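Local coordinates for Serine/threonine-protein kinase pelle (Drosophila melanogaster, PDB 1D2Z) that phosphorylates serine and threonine residues in the Toll pathway that sets embryonic dorsoventral polarity, and is recruited to the plasma membrane by Tube through its death domain, at residues P19-L24 / A61-L66; A30-Q35 / S53-G58; N67-G70 / N74-V77; T79-F84 / R94-Y99. All coordinates share one frame; numbering follows the deposited sequence.

Contact 1: P19-L24 / A61-L66; sequences PVRAQL and ASNEFL
Arg21 holds CG trans to the backbone N (chi1 -175°), and Asn63 does the same. This sends their side chains into the space between two helices, where they meet at about a right angle. The Arg21 chain is extended from CG to NE. Its guanidinium approaches Asn63 side-on and gives two hydrogen bonds to one oxygen. NE to OD1 of Asn63 is 2.9 Å, with the donor almost straight in line with the C=O bond. NH2 of Arg21 reaches the same Asn63 OD1 at 3.0 Å but stands above the carbonyl plane. That oxygen lies in the guanidinium plane, while the amide plane is turned 77° from it. The two bonds fix the rotation of the guanidinium.

Leu66 comes from the opposite direction and lies over one guanidinium face. Its CB is 3.5 Å from NH2 of Arg21, and its CD1 stands above the centre of the group. The segments belong to helices 18-31 and 61-73 of the death-domain six-helix bundle. The axes of the two short segments approach to 10.1 Å, with N-to-C directions 124° apart. An alanine here removes the guanidinium; OD1 of Asn63 would probably lose both of these donors, and CB and CD1 of Leu66 their polar cover. A water adds a further link: it accepts from NH1 of Arg21 at 3.0 Å and donates to the backbone O of Leu66 at 2.9 Å. Deeper in the bundle, CD2 of Leu24 packs loosely against CD1 of Leu66 at 4.4 Å.

Contact 2: A30-Q35 / S53-G58; sequences ALDVWQ and SQKQRG
Lys55 reaches across to Trp34 and Asp32 with a chain that is extended all the way out. From CB the chain leaves toward the other segment, with CG opposite the backbone N (chi1 -177°). CD is the first of its atoms to touch: it lies 3.8 Å from NE1 of Trp34, and the two side chains meet at about a right angle. The chain runs on through CE to NZ. There the ammonium group faces the carboxylate of Asp32, which also lies crosswise to the lysine. NZ of Lys55 and OD1 of Asp32 are 3.7 Å apart, a long salt bridge. A water sits closer, accepting from NZ of Lys55 at 2.7 Å. The same water accepts a weak bond from NE1 of Trp34 at 3.3 Å, so it ties the lysine tip to the indole.

Asp32, with positive phi, is the first residue past helix 18-31 to leave helical geometry. Trp34 opens the next helix, one residue after the N-cap Val33. The contact lies at the surface of the death domain. It joins the turn between helices 18-31 and 34-40 to the end of helix 45-56, with Ala61 of helix 61-73 touching both Trp34 and Lys55.

Contact 3: N67-G70 / N74-V77; sequences NIWG and NHTV
The indole of Trp69 lies over the imidazole of His75, with CD2 of His75 set over the NE1-CE2 bond of the indole. This pair closes the turn between helices 61-73 and 77-86 of the death-domain six-helix bundle, next to the bound Tube death domain. CD2 of His75 is 3.2 Å from NE1 of Trp69 and stands over one face of the indole, offset toward its rim. In return, CZ2 of Trp69 lies over a face of the histidine ring. The rings meet obliquely: the five-membered ring and the imidazole have planes 39° apart and centroids 4.3 Å apart. His75 keeps CG opposite its carbonyl carbon (chi1 -75°), which turns the ring toward the indole face.

The polar end of the histidine serves the complex. Its NE2 is hydrogen-bonded to the backbone O of Pro143 of the Tube chain, so Trp69, which itself packs on Ile147 of Tube, backs a residue that binds the partner. An alanine in place of Trp69 would remove the indole from that face and would probably leave the imidazole freer to turn away from its Tube acceptor. Asn74, which leaves the helix with positive phi, bonds through OD1 to Arg14 and through ND2 to Asp124 of Tube. Along the backbone, one water joins the two segments, donating to O of Gly70 at 2.8 Å and to O of His75 at 2.9 Å.

Contact 4: T79-F84 / R94-Y99; sequences TLFALF and RLIKDY
The backbones come nearest at Phe81 and Ile96, whose CA atoms are 7.4 Å apart, where an ordinary helix passes Ile96, in the loop that follows helix 90-95. Ile96 makes all the close contacts from its side. Its CG1 lies between the backbone N and the carbonyl carbon (chi1 56°); this puts CG1 on the helix side, and the extended chi2 carries CD1 to the helix. That methyl touches three side chains. It is 3.7 Å from CE2 of Phe84, near the plane of the ring and at its edge. It also meets the edge of Phe81, 4.0 Å from CD1 of that ring and in its plane. It even approaches the backbone, with CA of Phe81 at 3.8 Å. CD2 of Leu80 completes the surround at 4.2 Å. Both phenylalanines thus present ring edges to the isoleucine, and the contact is purely apolar.

All four residues are buried in the death-domain core. Helix 18-31 adds Leu24, which packs on Leu80, Phe84 and Ile96. Met93 of helix 90-95 touches both phenylalanines, and Leu104 and Ile108 from the C-terminal part of the chain lie against Phe81. Helix 61-73 reaches Leu80 through Leu66 and Trp69.

How the contacts relate
All four contacts belong to the death domain; the kinase domain is not in this chain. Contact 2 is nested in the chain loop closed by contact 1. Contacts 1 and 2 touch, with CB of Ala61 3.4 Å from CD1 of Trp34. Contacts 1 and 3 share helix 61-73, and NH2 of Arg21 lies 2.8 Å from OD1 of Asn67. Contact 1 meets contact 4 at CD1 of Leu24 and CZ of Phe84, 3.8 Å apart. Contacts 3 and 4 join at CH2 of Trp69 and CG2 of Thr79, 3.7 Å apart, and both lie beside the Tube chain. Contact 2 lies across the domain centre from contact 4, about 20 Å between contact centres, and does not touch Tube.

Contact 1: P19-L24 / A61-L66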
loop_
_atom_site.group_PDB
_atom_site.type_symbol
_atom_site.label_atom_id
_atom_site.label_comp_id
_atom_site.label_asym_id
_atom_site.label_seq_id
_atom_site.Cartn_x
_atom_site.Cartn_y
_atom_site.Cartn_z
ATOM N N PRO A 19 21.967 -4.259 -2.890
ATOM C CA PRO A 19 23.040 -3.838 -3.802
ATOM C C PRO A 19 22.527 -3.149 -5.073
ATOM O O PRO A 19 22.930 -2.030 -5.375
ATOM C CB PRO A 19 23.735 -5.158 -4.132
ATOM C CG PRO A 19 23.612 -5.904 -2.846
ATOM C CD PRO A 19 22.172 -5.661 -2.474
ATOM N N VAL A 20 21.626 -3.809 -5.800
ATOM C CA VAL A 20 21.077 -3.230 -7.021
ATOM C C VAL A 20 20.260 -1.974 -6.700
ATOM O O VAL A 20 20.336 -0.977 -7.414
ATOM C CB VAL A 20 20.214 -4.255 -7.825
ATOM C CG1 VAL A 20 19.087 -4.794 -6.974
ATOM C CG2 VAL A 20 19.647 -3.604 -9.084
ATOM N N ARG A 21 19.524 -2.014 -5.596
ATOM C CA ARG A 21 18.711 -0.878 -5.184
ATOM C C ARG A 21 19.585 0.340 -4.896
ATOM O O ARG A 21 19.245 1.456 -5.286
ATOM C CB ARG A 21 17.872 -1.242 -3.957
ATOM C CG ARG A 21 16.903 -0.157 -3.542
ATOM C CD ARG A 21 15.915 -0.682 -2.540
ATOM N NE ARG A 21 15.071 0.384 -2.026
ATOM C CZ ARG A 21 13.747 0.325 -1.959
ATOM N NH1 ARG A 21 13.104 -0.759 -2.379
ATOM N NH2 ARG A 21 13.069 1.361 -1.473
ATOM N N ALA A 22 20.730 0.112 -4.249
ATOM C CA ALA A 22 21.674 1.190 -3.932
ATOM C C ALA A 22 22.279 1.790 -5.207
ATOM O O ALA A 22 22.491 3.001 -5.283
ATOM C CB ALA A 22 22.778 0.683 -2.995
ATOM N N GLN A 23 22.568 0.949 -6.202
ATOM C CA GLN A 23 23.113 1.433 -7.476
ATOM C C GLN A 23 22.065 2.308 -8.157
ATOM O O GLN A 23 22.345 3.427 -8.586
ATOM C CB GLN A 23 23.416 0.276 -8.427
ATOM C CG GLN A 23 24.749 -0.404 -8.242
ATOM C CD GLN A 23 24.988 -1.456 -9.318
ATOM O OE1 GLN A 23 24.135 -2.308 -9.565
ATOM N NE2 GLN A 23 26.140 -1.384 -9.975
ATOM N N LEU A 24 20.852 1.770 -8.256
ATOM C CA LEU A 24 19.747 2.467 -8.892
ATOM C C LEU A 24 19.469 3.824 -8.255
ATOM O O LEU A 24 19.437 4.843 -8.953
ATOM C CB LEU A 24 18.488 1.600 -8.868
ATOM C CG LEU A 24 17.246 2.155 -9.571
ATOM C CD1 LEU A 24 17.516 2.413 -11.060
ATOM C CD2 LEU A 24 16.101 1.169 -9.389
ATOM N N ALA A 61 16.508 10.615 -2.210
ATOM C CA ALA A 61 15.186 11.011 -2.680
ATOM C C ALA A 61 14.528 9.897 -3.487
ATOM O O ALA A 61 13.344 9.610 -3.313
ATOM C CB ALA A 61 15.284 12.287 -3.514
ATOM N N SER A 62 15.310 9.227 -4.329
ATOM C CA SER A 62 14.756 8.165 -5.156
ATOM C C SER A 62 14.401 6.941 -4.325
ATOM O O SER A 62 13.421 6.264 -4.619
ATOM C CB SER A 62 15.713 7.794 -6.288
ATOM O OG SER A 62 16.889 7.210 -5.766
ATOM N N ASN A 63 15.186 6.659 -3.287
ATOM C CA ASN A 63 14.883 5.514 -2.425
ATOM C C ASN A 63 13.533 5.743 -1.741
ATOM O O ASN A 63 12.739 4.814 -1.580
ATOM C CB ASN A 63 15.965 5.314 -1.363
ATOM C CG ASN A 63 15.663 4.143 -0.449
ATOM O OD1 ASN A 63 15.507 3.008 -0.908
ATOM N ND2 ASN A 63 15.552 4.415 0.848
ATOM N N GLU A 64 13.287 6.989 -1.338
ATOM C CA GLU A 64 12.032 7.344 -0.686
ATOM C C GLU A 64 10.891 7.187 -1.688
ATOM O O GLU A 64 9.802 6.745 -1.333
ATOM C CB GLU A 64 12.091 8.771 -0.136
ATOM C CG GLU A 64 10.918 9.116 0.787
ATOM C CD GLU A 64 10.797 8.162 1.972
ATOM O OE1 GLU A 64 11.832 7.678 2.478
ATOM O OE2 GLU A 64 9.658 7.882 2.390
ATOM N N PHE A 65 11.142 7.566 -2.940
ATOM C CA PHE A 65 10.130 7.410 -3.983
ATOM C C PHE A 65 9.797 5.914 -4.106
ATOM O O PHE A 65 8.621 5.540 -4.187
ATOM C CB PHE A 65 10.622 7.957 -5.332
ATOM C CG PHE A 65 9.741 7.583 -6.494
ATOM C CD1 PHE A 65 8.564 8.277 -6.746
ATOM C CD2 PHE A 65 10.066 6.497 -7.306
ATOM C CE1 PHE A 65 7.713 7.891 -7.788
ATOM C CE2 PHE A 65 9.228 6.104 -8.347
ATOM C CZ PHE A 65 8.043 6.803 -8.588
ATOM N N LEU A 66 10.825 5.061 -4.121
ATOM C CA LEU A 66 10.585 3.619 -4.218
ATOM C C LEU A 66 9.835 3.111 -2.987
ATOM O O LEU A 66 8.996 2.225 -3.099
ATOM C CB LEU A 66 11.892 2.840 -4.378
ATOM C CG LEU A 66 12.674 3.016 -5.684
ATOM C CD1 LEU A 66 13.917 2.121 -5.658
ATOM C CD2 LEU A 66 11.793 2.664 -6.871
HETATM O O HOH W 1 10.190 -0.218 -2.103
#

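Contact 2: A30-Q35 / S53-G58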
loop_
_atom_site.group_PDB
_atom_site.type_symbol
_atom_site.label_atom_id
_atom_site.label_comp_id
_atom_site.label_asym_id
_atom_site.label_seq_id
_atom_site.Cartn_x
_atom_site.Cartn_y
_atom_site.Cartn_z
ATOM N N ALA A 30 21.724 11.216 -8.544
ATOM C CA ALA A 30 22.717 12.010 -9.256
ATOM C C ALA A 30 22.030 12.763 -10.392
ATOM O O ALA A 30 22.365 13.913 -10.673
ATOM C CB ALA A 30 23.815 11.107 -9.810
ATOM N N LEU A 31 21.088 12.095 -11.058
ATOM C CA LEU A 31 20.336 12.707 -12.150
ATOM C C LEU A 31 19.300 13.692 -11.614
ATOM O O LEU A 31 18.799 14.539 -12.360
ATOM C CB LEU A 31 19.603 11.645 -12.971
ATOM C CG LEU A 31 20.390 10.738 -13.911
ATOM C CD1 LEU A 31 19.395 9.877 -14.682
ATOM C CD2 LEU A 31 21.245 11.573 -14.861
ATOM N N ASP A 32 18.939 13.528 -10.342
ATOM C CA ASP A 32 17.948 14.375 -9.678
ATOM C C ASP A 32 16.602 14.342 -10.422
ATOM O O ASP A 32 16.077 15.380 -10.838
ATOM C CB ASP A 32 18.474 15.815 -9.558
ATOM C CG ASP A 32 17.719 16.641 -8.521
ATOM O OD1 ASP A 32 17.071 16.054 -7.623
ATOM O OD2 ASP A 32 17.792 17.890 -8.597
ATOM N N VAL A 33 16.066 13.137 -10.599
ATOM C CA VAL A 33 14.789 12.948 -11.287
ATOM C C VAL A 33 13.637 12.510 -10.376
ATOM O O VAL A 33 12.591 12.097 -10.874
ATOM C CB VAL A 33 14.897 11.898 -12.424
ATOM C CG1 VAL A 33 15.686 12.461 -13.601
ATOM C CG2 VAL A 33 15.547 10.607 -11.901
ATOM N N TRP A 34 13.805 12.609 -9.059
ATOM C CA TRP A 34 12.732 12.177 -8.157
ATOM C C TRP A 34 11.406 12.910 -8.397
ATOM O O TRP A 34 10.347 12.282 -8.422
ATOM C CB TRP A 34 13.151 12.267 -6.686
ATOM C CG TRP A 34 13.241 13.658 -6.124
ATOM C CD1 TRP A 34 14.358 14.435 -6.034
ATOM C CD2 TRP A 34 12.166 14.429 -5.567
ATOM N NE1 TRP A 34 14.047 15.645 -5.456
ATOM C CE2 TRP A 34 12.709 15.668 -5.160
ATOM C CE3 TRP A 34 10.799 14.194 -5.373
ATOM C CZ2 TRP A 34 11.929 16.674 -4.571
ATOM C CZ3 TRP A 34 10.020 15.194 -4.785
ATOM C CH2 TRP A 34 10.591 16.417 -4.391
ATOM N N GLN A 35 11.475 14.221 -8.621
ATOM C CA GLN A 35 10.275 15.025 -8.869
ATOM C C GLN A 35 9.607 14.589 -10.168
ATOM O O GLN A 35 8.379 14.518 -10.255
ATOM C CB GLN A 35 10.625 16.525 -8.887
ATOM C CG GLN A 35 9.461 17.473 -9.176
ATOM C CD GLN A 35 8.340 17.413 -8.134
ATOM O OE1 GLN A 35 8.291 18.225 -7.211
ATOM N NE2 GLN A 35 7.416 16.470 -8.308
ATOM N N SER A 53 11.194 16.108 1.870
ATOM C CA SER A 53 11.591 16.170 3.270
ATOM C C SER A 53 12.768 15.249 3.573
ATOM O O SER A 53 13.739 15.667 4.203
ATOM C CB SER A 53 10.404 15.805 4.166
ATOM O OG SER A 53 10.795 15.711 5.524
ATOM N N GLN A 54 12.671 13.998 3.134
ATOM C CA GLN A 54 13.739 13.027 3.359
ATOM C C GLN A 54 15.035 13.484 2.715
ATOM O O GLN A 54 16.105 13.326 3.299
ATOM C CB GLN A 54 13.349 11.648 2.821
ATOM C CG GLN A 54 12.276 10.953 3.629
ATOM C CD GLN A 54 12.734 10.621 5.035
ATOM O OE1 GLN A 54 12.211 11.150 6.013
ATOM N NE2 GLN A 54 13.719 9.744 5.141
ATOM N N LYS A 55 14.928 14.080 1.528
ATOM C CA LYS A 55 16.095 14.565 0.804
ATOM C C LYS A 55 16.804 15.676 1.574
ATOM O O LYS A 55 18.032 15.677 1.679
ATOM C CB LYS A 55 15.709 15.066 -0.590
ATOM C CG LYS A 55 16.909 15.506 -1.414
ATOM C CD LYS A 55 16.516 16.319 -2.632
ATOM C CE LYS A 55 17.761 16.799 -3.366
ATOM N NZ LYS A 55 17.443 17.794 -4.428
ATOM N N GLN A 56 16.032 16.617 2.112
ATOM C CA GLN A 56 16.599 17.727 2.881
ATOM C C GLN A 56 17.355 17.203 4.104
ATOM O O GLN A 56 18.305 17.833 4.570
ATOM C CB GLN A 56 15.498 18.702 3.314
ATOM C CG GLN A 56 14.792 19.402 2.154
ATOM C CD GLN A 56 13.585 20.209 2.602
ATOM O OE1 GLN A 56 13.688 21.060 3.487
ATOM N NE2 GLN A 56 12.430 19.944 1.993
ATOM N N ARG A 57 16.931 16.044 4.608
ATOM C CA ARG A 57 17.569 15.409 5.758
ATOM C C ARG A 57 18.765 14.541 5.346
ATOM O O ARG A 57 19.215 13.688 6.111
ATOM C CB ARG A 57 16.550 14.578 6.550
ATOM C CG ARG A 57 15.650 15.413 7.458
ATOM C CD ARG A 57 14.672 14.557 8.257
ATOM N NE ARG A 57 13.453 14.270 7.505
ATOM C CZ ARG A 57 12.361 13.708 8.019
ATOM N NH1 ARG A 57 12.324 13.354 9.299
ATOM N NH2 ARG A 57 11.290 13.523 7.256
ATOM N N GLY A 58 19.263 14.761 4.130
ATOM C CA GLY A 58 20.412 14.017 3.630
ATOM C C GLY A 58 20.181 12.595 3.136
ATOM O O GLY A 58 21.139 11.887 2.830
HETATM O O HOH W 2 15.215 18.739 -5.728
#

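Contact 3: N67-G70 / N74-V77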
loop_
_atom_site.group_PDB
_atom_site.type_symbol
_atom_site.label_atom_id
_atom_site.label_comp_id
_atom_site.label_asym_id
_atom_site.label_seq_id
_atom_site.Cartn_x
_atom_site.Cartn_y
_atom_site.Cartn_z
ATOM N N ASN A 67 10.160 3.663 -1.817
ATOM C CA ASN A 67 9.498 3.271 -0.570
ATOM C C ASN A 67 7.996 3.552 -0.656
ATOM O O ASN A 67 7.177 2.725 -0.258
ATOM C CB ASN A 67 10.091 4.029 0.629
ATOM C CG ASN A 67 11.424 3.445 1.109
ATOM O OD1 ASN A 67 11.763 2.303 0.811
ATOM N ND2 ASN A 67 12.176 4.237 1.864
ATOM N N ILE A 68 7.644 4.713 -1.203
ATOM C CA ILE A 68 6.242 5.105 -1.340
ATOM C C ILE A 68 5.523 4.375 -2.476
ATOM O O ILE A 68 4.547 3.656 -2.248
ATOM C CB ILE A 68 6.106 6.647 -1.542
ATOM C CG1 ILE A 68 6.617 7.381 -0.298
ATOM C CG2 ILE A 68 4.650 7.032 -1.815
ATOM C CD1 ILE A 68 6.831 8.874 -0.483
ATOM N N TRP A 69 6.020 4.552 -3.696
ATOM C CA TRP A 69 5.405 3.947 -4.875
ATOM C C TRP A 69 5.468 2.415 -4.869
ATOM O O TRP A 69 4.482 1.747 -5.179
ATOM C CB TRP A 69 6.052 4.529 -6.134
ATOM C CG TRP A 69 5.310 4.255 -7.398
ATOM C CD1 TRP A 69 4.012 4.603 -7.691
ATOM C CD2 TRP A 69 5.815 3.584 -8.553
ATOM N NE1 TRP A 69 3.685 4.184 -8.956
ATOM C CE2 TRP A 69 4.772 3.557 -9.511
ATOM C CE3 TRP A 69 7.050 3.000 -8.876
ATOM C CZ2 TRP A 69 4.929 2.971 -10.767
ATOM C CZ3 TRP A 69 7.203 2.416 -10.128
ATOM C CH2 TRP A 69 6.149 2.404 -11.056
ATOM N N GLY A 70 6.613 1.861 -4.485
ATOM C CA GLY A 70 6.741 0.414 -4.444
ATOM C C GLY A 70 6.107 -0.177 -3.198
ATOM O O GLY A 70 5.412 -1.187 -3.260
ATOM N N ASN A 74 2.546 -1.698 -4.035
ATOM C CA ASN A 74 3.019 -3.044 -4.362
ATOM C C ASN A 74 3.383 -3.219 -5.839
ATOM O O ASN A 74 3.014 -4.213 -6.458
ATOM C CB ASN A 74 1.940 -4.066 -3.954
ATOM C CG ASN A 74 2.491 -5.474 -3.770
ATOM O OD1 ASN A 74 3.677 -5.660 -3.490
ATOM N ND2 ASN A 74 1.622 -6.475 -3.921
ATOM N N HIS A 75 4.075 -2.238 -6.412
ATOM C CA HIS A 75 4.472 -2.316 -7.816
ATOM C C HIS A 75 5.671 -3.236 -8.022
ATOM O O HIS A 75 6.486 -3.423 -7.114
ATOM C CB HIS A 75 4.743 -0.925 -8.390
ATOM C CG HIS A 75 3.501 -0.136 -8.658
ATOM N ND1 HIS A 75 2.468 -0.622 -9.428
ATOM C CD2 HIS A 75 3.120 1.099 -8.254
ATOM C CE1 HIS A 75 1.504 0.281 -9.490
ATOM N NE2 HIS A 75 1.875 1.336 -8.786
ATOM N N THR A 76 5.732 -3.832 -9.208
ATOM C CA THR A 76 6.790 -4.767 -9.592
ATOM C C THR A 76 7.959 -4.090 -10.301
ATOM O O THR A 76 7.853 -2.944 -10.760
ATOM C CB THR A 76 6.252 -5.846 -10.555
ATOM O OG1 THR A 76 5.903 -5.234 -11.803
ATOM C CG2 THR A 76 5.028 -6.551 -9.966
ATOM N N VAL A 77 9.067 -4.822 -10.415
ATOM C CA VAL A 77 10.250 -4.297 -11.077
ATOM C C VAL A 77 9.927 -4.030 -12.547
ATOM O O VAL A 77 10.433 -3.074 -13.130
ATOM C CB VAL A 77 11.456 -5.270 -10.959
ATOM C CG1 VAL A 77 12.661 -4.699 -11.667
ATOM C CG2 VAL A 77 11.801 -5.499 -9.500
HETATM O O HOH W 3 6.868 -3.335 -4.279
#

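Contact 4: T79-F84 / R94-Y99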
loop_
_atom_site.group_PDB
_atom_site.type_symbol
_atom_site.label_atom_id
_atom_site.label_comp_id
_atom_site.label_asym_id
_atom_site.label_seq_id
_atom_site.Cartn_x
_atom_site.Cartn_y
_atom_site.Cartn_z
ATOM N N THR A 79 7.093 -2.973 -13.773
ATOM C CA THR A 79 6.368 -1.707 -13.833
ATOM C C THR A 79 7.347 -0.544 -13.661
ATOM O O THR A 79 7.212 0.486 -14.318
ATOM C CB THR A 79 5.228 -1.666 -12.788
ATOM O OG1 THR A 79 4.317 -2.737 -13.065
ATOM C CG2 THR A 79 4.457 -0.346 -12.861
ATOM N N LEU A 80 8.369 -0.749 -12.831
ATOM C CA LEU A 80 9.406 0.257 -12.608
ATOM C C LEU A 80 10.194 0.436 -13.916
ATOM O O LEU A 80 10.532 1.557 -14.307
ATOM C CB LEU A 80 10.344 -0.192 -11.481
ATOM C CG LEU A 80 11.503 0.747 -11.138
ATOM C CD1 LEU A 80 10.968 2.101 -10.630
ATOM C CD2 LEU A 80 12.384 0.092 -10.088
ATOM N N PHE A 81 10.473 -0.682 -14.582
ATOM C CA PHE A 81 11.185 -0.698 -15.860
ATOM C C PHE A 81 10.392 0.144 -16.878
ATOM O O PHE A 81 10.957 1.004 -17.560
ATOM C CB PHE A 81 11.319 -2.152 -16.333
ATOM C CG PHE A 81 12.208 -2.336 -17.538
ATOM C CD1 PHE A 81 13.596 -2.380 -17.400
ATOM C CD2 PHE A 81 11.655 -2.511 -18.805
ATOM C CE1 PHE A 81 14.422 -2.601 -18.510
ATOM C CE2 PHE A 81 12.471 -2.734 -19.923
ATOM C CZ PHE A 81 13.857 -2.779 -19.772
ATOM N N ALA A 82 9.075 -0.069 -16.927
ATOM C CA ALA A 82 8.195 0.667 -17.836
ATOM C C ALA A 82 8.178 2.167 -17.542
ATOM O O ALA A 82 8.108 2.987 -18.465
ATOM C CB ALA A 82 6.773 0.100 -17.776
ATOM N N LEU A 83 8.239 2.530 -16.260
ATOM C CA LEU A 83 8.257 3.936 -15.868
ATOM C C LEU A 83 9.535 4.582 -16.382
ATOM O O LEU A 83 9.510 5.688 -16.923
ATOM C CB LEU A 83 8.175 4.088 -14.348
ATOM C CG LEU A 83 8.363 5.504 -13.778
ATOM C CD1 LEU A 83 7.284 6.457 -14.298
ATOM C CD2 LEU A 83 8.340 5.458 -12.254
ATOM N N PHE A 84 10.659 3.898 -16.182
ATOM C CA PHE A 84 11.945 4.401 -16.647
ATOM C C PHE A 84 11.877 4.564 -18.168
ATOM O O PHE A 84 12.323 5.575 -18.715
ATOM C CB PHE A 84 13.070 3.424 -16.281
ATOM C CG PHE A 84 13.357 3.338 -14.807
ATOM C CD1 PHE A 84 13.079 4.409 -13.961
ATOM C CD2 PHE A 84 13.948 2.193 -14.270
ATOM C CE1 PHE A 84 13.393 4.345 -12.599
ATOM C CE2 PHE A 84 14.267 2.118 -12.915
ATOM C CZ PHE A 84 13.989 3.195 -12.076
ATOM N N ARG A 94 18.825 -0.246 -17.607
ATOM C CA ARG A 94 19.925 -1.198 -17.692
ATOM C C ARG A 94 20.313 -1.740 -16.320
ATOM O O ARG A 94 20.590 -2.932 -16.180
ATOM C CB ARG A 94 21.142 -0.571 -18.377
ATOM C CG ARG A 94 22.067 -1.598 -19.014
ATOM C CD ARG A 94 23.241 -0.936 -19.724
ATOM N NE ARG A 94 24.035 -0.179 -18.769
ATOM C CZ ARG A 94 24.997 -0.696 -18.011
ATOM N NH1 ARG A 94 25.326 -1.980 -18.102
ATOM N NH2 ARG A 94 25.536 0.048 -17.063
ATOM N N LEU A 95 20.292 -0.877 -15.304
ATOM C CA LEU A 95 20.650 -1.286 -13.951
ATOM C C LEU A 95 19.743 -2.367 -13.372
ATOM O O LEU A 95 20.166 -3.139 -12.508
ATOM C CB LEU A 95 20.708 -0.072 -13.014
ATOM C CG LEU A 95 21.944 0.816 -13.192
ATOM C CD1 LEU A 95 21.843 2.045 -12.298
ATOM C CD2 LEU A 95 23.211 0.017 -12.881
ATOM N N ILE A 96 18.500 -2.424 -13.850
ATOM C CA ILE A 96 17.555 -3.430 -13.371
ATOM C C ILE A 96 17.188 -4.475 -14.426
ATOM O O ILE A 96 16.249 -5.248 -14.231
ATOM C CB ILE A 96 16.240 -2.792 -12.833
ATOM C CG1 ILE A 96 15.588 -1.909 -13.900
ATOM C CG2 ILE A 96 16.514 -2.019 -11.553
ATOM C CD1 ILE A 96 14.151 -1.511 -13.563
ATOM N N LYS A 97 17.954 -4.533 -15.515
ATOM C CA LYS A 97 17.673 -5.485 -16.591
ATOM C C LYS A 97 17.681 -6.940 -16.142
ATOM O O LYS A 97 16.932 -7.756 -16.668
ATOM C CB LYS A 97 18.658 -5.309 -17.754
ATOM C CG LYS A 97 20.075 -5.786 -17.461
ATOM C CD LYS A 97 21.034 -5.443 -18.601
ATOM C CE LYS A 97 22.482 -5.733 -18.220
ATOM N NZ LYS A 97 22.707 -7.186 -17.915
ATOM N N ASP A 98 18.498 -7.242 -15.139
ATOM C CA ASP A 98 18.631 -8.606 -14.634
ATOM C C ASP A 98 17.449 -9.114 -13.805
ATOM O O ASP A 98 17.364 -10.308 -13.507
ATOM C CB ASP A 98 19.942 -8.739 -13.850
ATOM C CG ASP A 98 21.153 -8.269 -14.654
ATOM O OD1 ASP A 98 21.213 -8.553 -15.870
ATOM O OD2 ASP A 98 22.044 -7.611 -14.072
ATOM N N TYR A 99 16.530 -8.214 -13.458
ATOM C CA TYR A 99 15.350 -8.567 -12.663
ATOM C C TYR A 99 14.076 -8.442 -13.484
ATOM O O TYR A 99 12.965 -8.427 -12.951
ATOM C CB TYR A 99 15.278 -7.679 -11.427
ATOM C CG TYR A 99 16.453 -7.875 -10.506
ATOM C CD1 TYR A 99 16.437 -8.874 -9.534
ATOM C CD2 TYR A 99 17.599 -7.092 -10.633
ATOM C CE1 TYR A 99 17.537 -9.095 -8.711
ATOM C CE2 TYR A 99 18.704 -7.303 -9.818
ATOM C CZ TYR A 99 18.667 -8.308 -8.859
ATOM O OH TYR A 99 19.758 -8.531 -8.057
#